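Local coordinates for protein citrate synthase (Metallosphaera sedula, PDB 6ABX) that probably catalyses the condensation of acetyl-CoA with oxaloacetate and the hydrolysis that gives citrate and CoA, in the tricarboxylic acid cycle, at residues S41-V46 and V168-L173; I94-V99 and G205-K210; K118-I123 and R332-T337. All blocks are in the same frame, centred on the assembly; numbering follows the deposited sequence.

Interaction 1 (S41-V46 and V168-L173)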
ATOM      1  N   SER A  41     -31.116  -1.737   8.003  1.00 13.53           N
ATOM      2  CA  SER A  41     -30.500  -0.949   6.934  1.00 12.63           C
ATOM      3  C   SER A  41     -30.106  -1.838   5.739  1.00 13.37           C
ATOM      4  O   SER A  41     -30.585  -3.027   5.603  1.00 14.47           O
ATOM      5  CB  SER A  41     -29.324  -0.171   7.518  1.00 12.64           C
ATOM      6  OG  SER A  41     -28.810   0.760   6.553  1.00 14.34           O
ATOM      7  N   ASN A  42     -29.340  -1.278   4.782  1.00 12.42           N
ATOM      8  CA  ASN A  42     -28.953  -2.007   3.618  1.00 13.27           C
ATOM      9  C   ASN A  42     -27.581  -1.490   3.160  1.00 12.08           C
ATOM     10  O   ASN A  42     -27.130  -0.439   3.664  1.00 12.30           O
ATOM     11  CB  ASN A  42     -30.002  -1.957   2.509  1.00 13.88           C
ATOM     12  CG  ASN A  42     -30.365  -0.523   2.195  1.00 14.94           C
ATOM     13  OD1 ASN A  42     -29.565   0.189   1.611  1.00 14.18           O
ATOM     14  ND2 ASN A  42     -31.549  -0.108   2.623  1.00 16.78           N
ATOM     15  N   PHE A  43     -26.925  -2.243   2.274  1.00 11.11           N
ATOM     16  CA  PHE A  43     -25.570  -1.908   1.803  1.00 10.89           C
ATOM     17  C   PHE A  43     -25.458  -0.427   1.383  1.00 10.75           C
ATOM     18  O   PHE A  43     -24.623   0.332   1.922  1.00 12.06           O
ATOM     19  CB  PHE A  43     -25.137  -2.792   0.651  1.00 11.29           C
ATOM     20  CG  PHE A  43     -23.746  -2.530   0.157  1.00 11.21           C
ATOM     21  CD1 PHE A  43     -23.449  -1.496  -0.705  1.00 12.02           C
ATOM     22  CD2 PHE A  43     -22.732  -3.390   0.538  1.00 11.38           C
ATOM     23  CE1 PHE A  43     -22.165  -1.328  -1.200  1.00 12.52           C
ATOM     24  CE2 PHE A  43     -21.452  -3.206   0.066  1.00 10.74           C
ATOM     25  CZ  PHE A  43     -21.175  -2.191  -0.801  1.00 11.98           C
ATOM     26  N   GLU A  44     -26.310   0.005   0.485  1.00 10.72           N
ATOM     27  CA  GLU A  44     -26.197   1.374  -0.027  1.00 11.43           C
ATOM     28  C   GLU A  44     -26.460   2.426   1.066  1.00 11.41           C
ATOM     29  O   GLU A  44     -25.780   3.467   1.150  1.00 10.41           O
ATOM     30  CB  GLU A  44     -27.110   1.590  -1.231  1.00 12.05           C
ATOM     31  CG  GLU A  44     -26.700   0.804  -2.447  1.00 13.05           C
ATOM     32  CD  GLU A  44     -27.302  -0.576  -2.628  1.00 13.56           C
ATOM     33  OE1 GLU A  44     -27.735  -1.188  -1.648  1.00 13.36           O
ATOM     34  OE2 GLU A  44     -27.418  -0.976  -3.825  1.00 13.14           O
ATOM     35  N   GLU A  45     -27.426   2.165   1.951  1.00 10.63           N
ATOM     36  CA  GLU A  45     -27.720   3.158   2.967  1.00 12.18           C
ATOM     37  C   GLU A  45     -26.520   3.308   3.925  1.00 11.76           C
ATOM     38  O   GLU A  45     -26.180   4.416   4.372  1.00 11.33           O
ATOM     39  CB  GLU A  45     -28.964   2.755   3.755  1.00 12.18           C
ATOM     40  CG  GLU A  45     -29.339   3.746   4.781  1.00 13.65           C
ATOM     41  CD  GLU A  45     -30.634   3.439   5.513  1.00 14.60           C
ATOM     42  OE1 GLU A  45     -30.583   2.670   6.515  1.00 14.53           O
ATOM     43  OE2 GLU A  45     -31.677   3.936   5.051  1.00 15.60           O
ATOM     44  N   VAL A  46     -25.895   2.184   4.314  1.00 10.82           N
ATOM     45  CA  VAL A  46     -24.725   2.293   5.209  1.00 11.25           C
ATOM     46  C   VAL A  46     -23.515   2.904   4.497  1.00 11.12           C
ATOM     47  O   VAL A  46     -22.761   3.633   5.172  1.00 10.84           O
ATOM     48  CB  VAL A  46     -24.389   0.944   5.891  1.00 11.17           C
ATOM     49  CG1 VAL A  46     -23.207   1.102   6.829  1.00 12.10           C
ATOM     50  CG2 VAL A  46     -25.571   0.409   6.667  1.00 12.18           C
ATOM     51  N   VAL A 168     -29.059 -11.809   3.299  1.00 14.24           N
ATOM     52  CA  VAL A 168     -27.907 -12.371   4.041  1.00 14.91           C
ATOM     53  C   VAL A 168     -26.596 -11.795   3.503  1.00 13.19           C
ATOM     54  O   VAL A 168     -25.745 -11.372   4.288  1.00 12.71           O
ATOM     55  CB  VAL A 168     -27.902 -13.916   4.054  1.00 15.28           C
ATOM     56  CG1 VAL A 168     -26.683 -14.401   4.810  1.00 16.31           C
ATOM     57  CG2 VAL A 168     -29.182 -14.458   4.700  1.00 17.69           C
ATOM     58  N   LEU A 169     -26.462 -11.698   2.185  1.00 14.32           N
ATOM     59  CA  LEU A 169     -25.229 -11.108   1.611  1.00 13.67           C
ATOM     60  C   LEU A 169     -25.121  -9.634   2.025  1.00 12.93           C
ATOM     61  O   LEU A 169     -24.027  -9.136   2.421  1.00 11.81           O
ATOM     62  CB  LEU A 169     -25.191 -11.204   0.089  1.00 14.56           C
ATOM     63  CG  LEU A 169     -23.949 -10.565  -0.520  1.00 14.90           C
ATOM     64  CD1 LEU A 169     -22.683 -11.142   0.038  1.00 17.61           C
ATOM     65  CD2 LEU A 169     -23.957 -10.710  -2.037  1.00 17.90           C
ATOM     66  N   ASP A 170     -26.249  -8.901   1.959  1.00 13.19           N
ATOM     67  CA  ASP A 170     -26.274  -7.500   2.264  1.00 12.79           C
ATOM     68  C   ASP A 170     -25.784  -7.258   3.710  1.00 12.10           C
ATOM     69  O   ASP A 170     -24.932  -6.426   3.987  1.00 11.85           O
ATOM     70  CB  ASP A 170     -27.690  -6.989   2.049  1.00 14.15           C
ATOM     71  CG  ASP A 170     -27.702  -5.523   1.753  1.00 17.04           C
ATOM     72  OD1 ASP A 170     -27.164  -5.128   0.653  1.00 15.68           O
ATOM     73  OD2 ASP A 170     -28.174  -4.824   2.630  1.00 23.45           O
ATOM     74  N   VAL A 171     -26.331  -7.987   4.665  1.00 10.62           N
ATOM     75  CA  VAL A 171     -25.883  -7.876   6.040  1.00 12.14           C
ATOM     76  C   VAL A 171     -24.410  -8.280   6.192  1.00 11.42           C
ATOM     77  O   VAL A 171     -23.621  -7.520   6.850  1.00 10.67           O
ATOM     78  CB  VAL A 171     -26.776  -8.701   6.974  1.00 13.43           C
ATOM     79  CG1 VAL A 171     -26.207  -8.759   8.400  1.00 15.46           C
ATOM     80  CG2 VAL A 171     -28.192  -8.170   6.988  1.00 14.63           C
ATOM     81  N   SER A 172     -23.993  -9.426   5.611  1.00 11.82           N
ATOM     82  CA  SER A 172     -22.643  -9.825   5.708  1.00 12.80           C
ATOM     83  C   SER A 172     -21.653  -8.771   5.180  1.00 12.07           C
ATOM     84  O   SER A 172     -20.616  -8.528   5.837  1.00 10.58           O
ATOM     85  CB  SER A 172     -22.432 -11.158   5.025  1.00 15.40           C
ATOM     86  OG  SER A 172     -23.407 -12.065   5.468  1.00 20.47           O
ATOM     87  N   LEU A 173     -21.978  -8.071   4.072  1.00 11.46           N
ATOM     88  CA  LEU A 173     -21.139  -6.989   3.583  1.00 11.41           C
ATOM     89  C   LEU A 173     -21.185  -5.778   4.528  1.00 10.88           C
ATOM     90  O   LEU A 173     -20.102  -5.229   4.859  1.00 10.93           O
ATOM     91  CB  LEU A 173     -21.574  -6.587   2.169  1.00 12.26           C
ATOM     92  CG  LEU A 173     -21.375  -7.655   1.096  1.00 12.78           C
ATOM     93  CD1 LEU A 173     -22.047  -7.239  -0.197  1.00 13.64           C
ATOM     94  CD2 LEU A 173     -19.891  -7.932   0.896  1.00 12.54           C
TER
HETATM   95  O   HOH W   1     -30.219  -5.505   4.140  1.00 19.51           O
HETATM   96  O   HOH W   2     -27.743  -4.010  -1.776  1.00 12.17           O
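Asp170 reaches across from helix 163-174 to Phe43 in the first turn of helix 43-52, and ties the two helices together. CB itself is only the link to the carboxylate. CG lies anti to the backbone N (chi1 -155°), and this carries the carboxylate over to Phe43, with Asp170 CG 3.4 Å from Phe43 N. Asp170 OD2 then takes the main bond, from Phe43 N at 2.9 Å. The donor meets OD2 on its syn side, 21° out of the carboxylate plane. OD2 also lies against Asn42, close to CA and CB. Asp170 OD1 receives a second, weak bond from the same Phe43 N at 3.3 Å, and it rests on Phe43 CB. Ser149 OG bonds to Asp170 OD1 from helix 148-157. Water 2 donates to Asp170 OD1 at 2.7 Å. Water 1 lies within bonding distance of Asp170 OD2 and Ser41 O.

Beyond the carboxylate the contact is apolar. Leu173 CB meets the edge of the Phe43 ring, near its plane, 3.8 Å from Phe43 CD2. The ring also stacks with His148. Asn42 is the N-cap of the helix: Asn42 OD1 accepts from Glu45 N at 2.9 Å, with the donor above the carbonyl plane. Glu45 forms a salt bridge with Arg370 of the second subunit. With an alanine in place of Asp170, Phe43 N would probably lose its acceptor across the contact, and Ser149 and both waters would lose a mate.

Glu44 and Asp170 bring like charges close, with Glu44 OE1 and Asp170 OD1 4.6 Å apart. Water 2 bridges them, and Glu44 OE2 has His148 N as a further donor. The start of a helix carries a partial positive charge, which probably helps Asp170 stay ionised in this buried place.

Interaction 2 (I94-V99 and G205-K210); sequences ILRTTV and GISALK
The guanidinium of Arg96 is the flat group here, and Lys210 NZ comes to it obliquely, 4.4 Å from Arg96 NH1. The two cations share Asp93, whose OD1 forms salt bridges with both Arg96 NH1 and Lys210 NZ. The second subunit adds to this: its Ser100 OG bonds Arg96 NE, and its Asp197 pairs with Lys210.

The aliphatic part of Arg96 runs beside Ser207; the bend at chi3 (64°) then turns the guanidinium off that line. Arg96 CD is 3.3 Å from Ser207 OG, a polar atom already bonded to Val203 O. Ile206 fills the middle of the contact. Ile206 CD1 rests against two side chains, 3.7 Å from Val99 CG2 and 4.0 Å from Leu95 CG. Its CG2 lies against the backbone and CB of Arg96. Leu95 and Ile206 cross at about a right angle.

The helix segments run antiparallel, at 174°, with axes 9.4 Å apart. Their contacts with the second subunit are consistent with the helical sandwich at the core of the citrate synthase dimer interface. The chemistry is divided: branched carbons pack toward helices 112-134 and 324-343, while the cations gather round carboxylates that probably offset their charge.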
ATOM      1  N   ILE A  94      -4.791 -10.485  -7.955  1.00 11.74           N
ATOM      2  CA  ILE A  94      -5.556 -10.028  -9.076  1.00 11.11           C
ATOM      3  C   ILE A  94      -6.252  -8.716  -8.701  1.00 11.65           C
ATOM      4  O   ILE A  94      -6.229  -7.785  -9.428  1.00 11.19           O
ATOM      5  CB  ILE A  94      -6.563 -11.095  -9.531  1.00 12.00           C
ATOM      6  CG1 ILE A  94      -5.842 -12.340 -10.050  1.00 12.47           C
ATOM      7  CG2 ILE A  94      -7.486 -10.516 -10.592  1.00 12.60           C
ATOM      8  CD1 ILE A  94      -6.779 -13.511 -10.333  1.00 13.35           C
ATOM      9  N   LEU A  95      -6.861  -8.678  -7.515  1.00 11.94           N
ATOM     10  CA  LEU A  95      -7.580  -7.484  -7.106  1.00 12.64           C
ATOM     11  C   LEU A  95      -6.605  -6.309  -6.911  1.00 12.18           C
ATOM     12  O   LEU A  95      -6.914  -5.195  -7.347  1.00 13.04           O
ATOM     13  CB  LEU A  95      -8.316  -7.766  -5.795  1.00 12.86           C
ATOM     14  CG  LEU A  95      -9.236  -6.620  -5.360  1.00 13.84           C
ATOM     15  CD1 LEU A  95     -10.365  -6.454  -6.351  1.00 15.29           C
ATOM     16  CD2 LEU A  95      -9.765  -6.821  -3.936  1.00 14.80           C
ATOM     17  N   ARG A  96      -5.422  -6.580  -6.313  1.00 12.59           N
ATOM     18  CA  ARG A  96      -4.372  -5.537  -6.134  1.00 12.35           C
ATOM     19  C   ARG A  96      -4.067  -4.937  -7.515  1.00 12.66           C
ATOM     20  O   ARG A  96      -4.020  -3.697  -7.719  1.00 11.72           O
ATOM     21  CB  ARG A  96      -3.142  -6.136  -5.461  1.00 12.62           C
ATOM     22  CG  ARG A  96      -2.024  -5.166  -5.094  1.00 13.72           C
ATOM     23  CD  ARG A  96      -0.820  -5.981  -4.640  1.00 14.39           C
ATOM     24  NE  ARG A  96      -0.234  -6.830  -5.670  1.00 14.08           N
ATOM     25  CZ  ARG A  96       0.246  -8.040  -5.524  1.00 15.94           C
ATOM     26  NH1 ARG A  96       0.352  -8.575  -4.316  1.00 18.98           N
ATOM     27  NH2 ARG A  96       0.708  -8.705  -6.577  1.00 13.88           N
ATOM     28  N   THR A  97      -3.824  -5.814  -8.493  1.00 11.70           N
ATOM     29  CA  THR A  97      -3.393  -5.389  -9.826  1.00 12.81           C
ATOM     30  C   THR A  97      -4.502  -4.633 -10.576  1.00 14.12           C
ATOM     31  O   THR A  97      -4.259  -3.552 -11.180  1.00 13.49           O
ATOM     32  CB  THR A  97      -2.893  -6.559 -10.670  1.00 13.50           C
ATOM     33  OG1 THR A  97      -1.929  -7.291  -9.910  1.00 14.25           O
ATOM     34  CG2 THR A  97      -2.336  -6.027 -11.976  1.00 15.42           C
ATOM     35  N   THR A  98      -5.761  -5.099 -10.467  1.00 13.57           N
ATOM     36  CA  THR A  98      -6.862  -4.450 -11.196  1.00 13.59           C
ATOM     37  C   THR A  98      -7.259  -3.103 -10.586  1.00 13.43           C
ATOM     38  O   THR A  98      -7.578  -2.205 -11.332  1.00 13.02           O
ATOM     39  CB  THR A  98      -8.067  -5.390 -11.389  1.00 14.45           C
ATOM     40  OG1 THR A  98      -8.498  -5.830 -10.106  1.00 17.39           O
ATOM     41  CG2 THR A  98      -7.714  -6.607 -12.211  1.00 17.49           C
ATOM     42  N   VAL A  99      -7.246  -2.928  -9.255  1.00 12.83           N
ATOM     43  CA  VAL A  99      -7.460  -1.627  -8.673  1.00 13.64           C
ATOM     44  C   VAL A  99      -6.322  -0.675  -9.046  1.00 13.22           C
ATOM     45  O   VAL A  99      -6.563   0.510  -9.285  1.00 13.97           O
ATOM     46  CB  VAL A  99      -7.718  -1.715  -7.151  1.00 15.24           C
ATOM     47  CG1 VAL A  99      -7.871  -0.336  -6.503  1.00 15.59           C
ATOM     48  CG2 VAL A  99      -8.938  -2.584  -6.861  1.00 16.00           C
ATOM     49  N   GLY A 205      -4.131  -0.724   0.990  1.00 10.66           N
ATOM     50  CA  GLY A 205      -5.089  -1.456   1.837  1.00 10.49           C
ATOM     51  C   GLY A 205      -5.220  -2.938   1.457  1.00 10.35           C
ATOM     52  O   GLY A 205      -5.102  -3.828   2.289  1.00 10.33           O
ATOM     53  N   ILE A 206      -5.388  -3.180   0.169  1.00 10.48           N
ATOM     54  CA  ILE A 206      -5.526  -4.552  -0.371  1.00 11.10           C
ATOM     55  C   ILE A 206      -4.250  -5.360  -0.124  1.00 10.82           C
ATOM     56  O   ILE A 206      -4.294  -6.538   0.312  1.00 11.71           O
ATOM     57  CB  ILE A 206      -5.872  -4.500  -1.861  1.00 11.00           C
ATOM     58  CG1 ILE A 206      -7.247  -3.872  -2.075  1.00 11.98           C
ATOM     59  CG2 ILE A 206      -5.769  -5.909  -2.441  1.00 10.61           C
ATOM     60  CD1 ILE A 206      -7.533  -3.506  -3.513  1.00 12.30           C
ATOM     61  N   SER A 207      -3.115  -4.705  -0.357  1.00 11.89           N
ATOM     62  CA  SER A 207      -1.802  -5.326  -0.149  1.00 11.66           C
ATOM     63  C   SER A 207      -1.661  -5.809   1.311  1.00 11.97           C
ATOM     64  O   SER A 207      -1.189  -6.915   1.557  1.00 11.59           O
ATOM     65  CB  SER A 207      -0.694  -4.366  -0.539  1.00 13.02           C
ATOM     66  OG  SER A 207      -0.764  -4.065  -1.929  1.00 13.45           O
ATOM     67  N   ALA A 208      -2.086  -5.002   2.297  1.00 11.71           N
ATOM     68  CA  ALA A 208      -2.044  -5.352   3.732  1.00 13.03           C
ATOM     69  C   ALA A 208      -3.069  -6.438   4.083  1.00 13.00           C
ATOM     70  O   ALA A 208      -2.797  -7.383   4.816  1.00 14.01           O
ATOM     71  CB  ALA A 208      -2.282  -4.122   4.588  1.00 13.37           C
ATOM     72  N   LEU A 209      -4.286  -6.264   3.589  1.00 12.55           N
ATOM     73  CA  LEU A 209      -5.409  -7.163   3.901  1.00 12.38           C
ATOM     74  C   LEU A 209      -5.119  -8.589   3.421  1.00 13.69           C
ATOM     75  O   LEU A 209      -5.608  -9.511   4.044  1.00 13.35           O
ATOM     76  CB  LEU A 209      -6.684  -6.626   3.264  1.00 12.70           C
ATOM     77  CG  LEU A 209      -7.969  -7.322   3.689  1.00 13.17           C
ATOM     78  CD1 LEU A 209      -8.187  -7.195   5.173  1.00 13.06           C
ATOM     79  CD2 LEU A 209      -9.169  -6.821   2.876  1.00 13.13           C
ATOM     80  N   LYS A 210      -4.273  -8.745   2.401  1.00 12.67           N
ATOM     81  CA  LYS A 210      -3.895 -10.106   1.917  1.00 13.10           C
ATOM     82  C   LYS A 210      -3.226 -10.938   3.023  1.00 13.54           C
ATOM     83  O   LYS A 210      -3.278 -12.178   3.005  1.00 13.29           O
ATOM     84  CB  LYS A 210      -2.964  -9.961   0.718  1.00 14.41           C
ATOM     85  CG  LYS A 210      -2.541 -11.293   0.121  1.00 16.04           C
ATOM     86  CD  LYS A 210      -1.544 -11.193  -0.988  1.00 17.59           C
ATOM     87  CE  LYS A 210      -0.927 -12.557  -1.278  1.00 17.22           C
ATOM     88  NZ  LYS A 210       0.057 -12.507  -2.388  1.00 17.70           N
TER

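Interaction 3 (K118-I123 and R332-T337); sequences KMTAKI and RVIGWT
Thr120 OG1 bonds to Ala116 O in its own helix and touches Val333 and Ile334 of the other. Val333 CG1 approaches Thr120 OG1 to 3.5 Å. Ile334 CG1 lies 3.8 Å from Thr120 OG1. The bond to Ala116 O gives the hydroxyl a polar partner, although what faces it across the contact is carbon. Thr120 CG2 is the apolar branch. Thr120 CG2 lies 3.9 Å from Ile334 CD1, and the two side chains cross at about a right angle.

Val333 is the largest contributor on its helix. Its CG1 stands between the backbone N and the carbonyl carbon (chi1 65°), a rotation that turns this methyl onto Thr120. Val333 CG1 also faces Ile123 CD1 more loosely, at 4.4 Å. The other methyl, Val333 CG2, faces Met119 CB at 4.3 Å.

The two segments form an antiparallel helix pair, at 167° with axes 9.6 Å apart, inside the helical core of the citrate synthase fold. Helix 43-52 covers one flank, where Trp51 touches both Thr120 and Ile334. Helices 91-105 and 198-209 cover Met119, through residues such as Val99 and Val202.

Arg332 and Trp336 lie on another part of helix 324-343 and make no contact with 118-123. Arg332 CG lies over one face of the Trp336 ring, 3.3 Å above its plane and offset toward the rim. Trp336 NE1 bonds to Ser184 OG. Arg332 NE bonds to His176 O, which helps to fix the guanidinium, while NH2 bonds to a bound citrate. Arg332 is an oxaloacetate-binding residue of this enzyme.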
ATOM      1  N   LYS A 118     -16.617   4.497  -7.464  1.00 12.06           N
ATOM      2  CA  LYS A 118     -16.234   3.673  -8.577  1.00 12.87           C
ATOM      3  C   LYS A 118     -15.623   2.344  -8.110  1.00 11.97           C
ATOM      4  O   LYS A 118     -15.954   1.260  -8.615  1.00 12.55           O
ATOM      5  CB  LYS A 118     -15.290   4.423  -9.509  1.00 15.30           C
ATOM      6  CG  LYS A 118     -16.003   5.462 -10.368  1.00 18.44           C
ATOM      7  CD  LYS A 118     -15.064   6.237 -11.231  1.00 20.62           C
ATOM      8  CE  LYS A 118     -15.855   7.025 -12.257  1.00 26.43           C
ATOM      9  NZ  LYS A 118     -14.970   7.896 -13.055  1.00 33.98           N
ATOM     10  N   MET A 119     -14.685   2.412  -7.181  1.00 12.26           N
ATOM     11  CA  MET A 119     -14.034   1.188  -6.692  1.00 11.56           C
ATOM     12  C   MET A 119     -15.069   0.258  -6.036  1.00 12.02           C
ATOM     13  O   MET A 119     -15.072  -0.981  -6.238  1.00 11.60           O
ATOM     14  CB  MET A 119     -12.906   1.513  -5.706  1.00 13.18           C
ATOM     15  CG  MET A 119     -11.672   2.088  -6.375  1.00 12.82           C
ATOM     16  SD  MET A 119     -10.359   2.416  -5.187  1.00 12.87           S
ATOM     17  CE  MET A 119     -10.606   4.159  -4.869  1.00 14.58           C
ATOM     18  N   THR A 120     -15.974   0.818  -5.237  1.00 11.04           N
ATOM     19  CA  THR A 120     -16.948   0.060  -4.516  1.00 10.17           C
ATOM     20  C   THR A 120     -17.923  -0.624  -5.494  1.00 11.22           C
ATOM     21  O   THR A 120     -18.268  -1.782  -5.333  1.00 11.89           O
ATOM     22  CB  THR A 120     -17.718   0.949  -3.528  1.00 11.32           C
ATOM     23  OG1 THR A 120     -16.790   1.548  -2.606  1.00 12.21           O
ATOM     24  CG2 THR A 120     -18.789   0.196  -2.782  1.00 10.55           C
ATOM     25  N   ALA A 121     -18.290   0.064  -6.566  1.00 10.40           N
ATOM     26  CA  ALA A 121     -19.141  -0.486  -7.594  1.00 10.88           C
ATOM     27  C   ALA A 121     -18.445  -1.591  -8.379  1.00 10.67           C
ATOM     28  O   ALA A 121     -19.094  -2.585  -8.770  1.00 13.12           O
ATOM     29  CB  ALA A 121     -19.641   0.595  -8.551  1.00 10.74           C
ATOM     30  N   LYS A 122     -17.177  -1.419  -8.691  1.00 11.02           N
ATOM     31  CA  LYS A 122     -16.517  -2.285  -9.647  1.00 11.67           C
ATOM     32  C   LYS A 122     -15.869  -3.505  -9.024  1.00 11.38           C
ATOM     33  O   LYS A 122     -15.763  -4.508  -9.718  1.00 11.44           O
ATOM     34  CB  LYS A 122     -15.423  -1.548 -10.399  1.00 12.54           C
ATOM     35  CG  LYS A 122     -15.928  -0.393 -11.273  1.00 12.72           C
ATOM     36  CD  LYS A 122     -14.841   0.492 -11.804  1.00 13.61           C
ATOM     37  CE  LYS A 122     -15.422   1.517 -12.775  1.00 14.14           C
ATOM     38  NZ  LYS A 122     -14.382   2.291 -13.477  1.00 17.02           N
ATOM     39  N   ILE A 123     -15.487  -3.457  -7.740  1.00 11.19           N
ATOM     40  CA  ILE A 123     -14.812  -4.609  -7.176  1.00 10.39           C
ATOM     41  C   ILE A 123     -15.654  -5.876  -7.323  1.00 10.75           C
ATOM     42  O   ILE A 123     -15.097  -6.938  -7.652  1.00  9.94           O
ATOM     43  CB  ILE A 123     -14.295  -4.310  -5.758  1.00 10.88           C
ATOM     44  CG1 ILE A 123     -13.071  -3.397  -5.904  1.00 11.08           C
ATOM     45  CG2 ILE A 123     -13.990  -5.602  -5.042  1.00 11.24           C
ATOM     46  CD1 ILE A 123     -12.627  -2.664  -4.658  1.00 11.49           C
ATOM     47  N   ARG A 332     -14.815  -3.399   2.726  1.00  9.60           N
ATOM     48  CA  ARG A 332     -13.928  -2.584   3.631  1.00  9.99           C
ATOM     49  C   ARG A 332     -13.391  -1.354   2.888  1.00 10.37           C
ATOM     50  O   ARG A 332     -12.973  -0.353   3.509  1.00 10.97           O
ATOM     51  CB  ARG A 332     -12.855  -3.494   4.256  1.00 10.76           C
ATOM     52  CG  ARG A 332     -11.843  -2.758   5.124  1.00 10.63           C
ATOM     53  CD  ARG A 332     -12.470  -2.085   6.325  1.00 10.89           C
ATOM     54  NE  ARG A 332     -13.203  -3.000   7.136  1.00 11.61           N
ATOM     55  CZ  ARG A 332     -12.684  -3.810   8.082  1.00 13.18           C
ATOM     56  NH1 ARG A 332     -11.360  -3.803   8.327  1.00 13.94           N
ATOM     57  NH2 ARG A 332     -13.487  -4.662   8.698  1.00 13.32           N
ATOM     58  N   VAL A 333     -13.424  -1.353   1.540  1.00 10.62           N
ATOM     59  CA  VAL A 333     -13.033  -0.211   0.756  1.00 10.53           C
ATOM     60  C   VAL A 333     -13.838   1.021   1.132  1.00 10.10           C
ATOM     61  O   VAL A 333     -13.313   2.147   1.119  1.00 11.29           O
ATOM     62  CB  VAL A 333     -13.107  -0.493  -0.741  1.00 10.79           C
ATOM     63  CG1 VAL A 333     -14.517  -0.739  -1.226  1.00 11.04           C
ATOM     64  CG2 VAL A 333     -12.457   0.606  -1.538  1.00 11.42           C
ATOM     65  N   ILE A 334     -15.067   0.825   1.581  1.00  9.91           N
ATOM     66  CA  ILE A 334     -15.892   1.977   2.027  1.00 10.99           C
ATOM     67  C   ILE A 334     -15.255   2.600   3.277  1.00  9.89           C
ATOM     68  O   ILE A 334     -15.023   3.779   3.353  1.00  9.76           O
ATOM     69  CB  ILE A 334     -17.342   1.535   2.252  1.00 10.95           C
ATOM     70  CG1 ILE A 334     -18.026   1.107   0.951  1.00 10.80           C
ATOM     71  CG2 ILE A 334     -18.130   2.641   2.910  1.00 12.59           C
ATOM     72  CD1 ILE A 334     -19.183   0.159   1.147  1.00 11.33           C
ATOM     73  N   GLY A 335     -14.959   1.780   4.281  1.00  9.72           N
ATOM     74  CA  GLY A 335     -14.270   2.274   5.475  1.00 11.36           C
ATOM     75  C   GLY A 335     -12.902   2.848   5.179  1.00 12.07           C
ATOM     76  O   GLY A 335     -12.568   3.906   5.705  1.00 11.44           O
ATOM     77  N   TRP A 336     -12.103   2.152   4.368  1.00 11.04           N
ATOM     78  CA  TRP A 336     -10.810   2.654   4.027  1.00 11.24           C
ATOM     79  C   TRP A 336     -10.893   4.103   3.524  1.00 11.74           C
ATOM     80  O   TRP A 336     -10.157   5.042   3.942  1.00 12.16           O
ATOM     81  CB  TRP A 336     -10.108   1.827   2.967  1.00 11.32           C
ATOM     82  CG  TRP A 336      -9.661   0.487   3.436  1.00 11.33           C
ATOM     83  CD1 TRP A 336      -9.346   0.127   4.692  1.00 12.02           C
ATOM     84  CD2 TRP A 336      -9.355  -0.631   2.594  1.00 11.30           C
ATOM     85  NE1 TRP A 336      -8.927  -1.177   4.721  1.00 11.71           N
ATOM     86  CE2 TRP A 336      -8.878  -1.657   3.439  1.00 11.80           C
ATOM     87  CE3 TRP A 336      -9.426  -0.865   1.219  1.00 12.00           C
ATOM     88  CZ2 TRP A 336      -8.530  -2.916   2.962  1.00 10.51           C
ATOM     89  CZ3 TRP A 336      -9.121  -2.133   0.753  1.00 12.37           C
ATOM     90  CH2 TRP A 336      -8.740  -3.153   1.623  1.00 11.30           C
ATOM     91  N   THR A 337     -11.737   4.255   2.534  1.00 10.92           N
ATOM     92  CA  THR A 337     -11.874   5.539   1.856  1.00 10.91           C
ATOM     93  C   THR A 337     -12.518   6.615   2.749  1.00 11.42           C
ATOM     94  O   THR A 337     -12.071   7.804   2.685  1.00 10.84           O
ATOM     95  CB  THR A 337     -12.589   5.394   0.513  1.00 11.54           C
ATOM     96  OG1 THR A 337     -13.885   4.799   0.670  1.00 10.40           O
ATOM     97  CG2 THR A 337     -11.793   4.577  -0.484  1.00 10.80           C
TER

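Overall arrangement
Three crossing closures tie this mostly helical chain together, joining helix 43-52 to 163-174, 91-105 to 198-209, and 112-134 to 324-343. From the N terminus, the first segments of all three come before any partner, and the partners follow in the same order, so none nests inside another. Interaction 1 closes first, interaction 2 next, and interaction 3 spans the longest loop. Interaction 3 is the spatial link. Ile334 and Thr120 touch the Phe43 ring of interaction 1, and Trp336 and Met119 touch interaction 2. Interactions 1 and 2 do not touch and lie on opposite sides of the chain's centre. Both reach the second subunit, whereas interaction 3 stays within one chain.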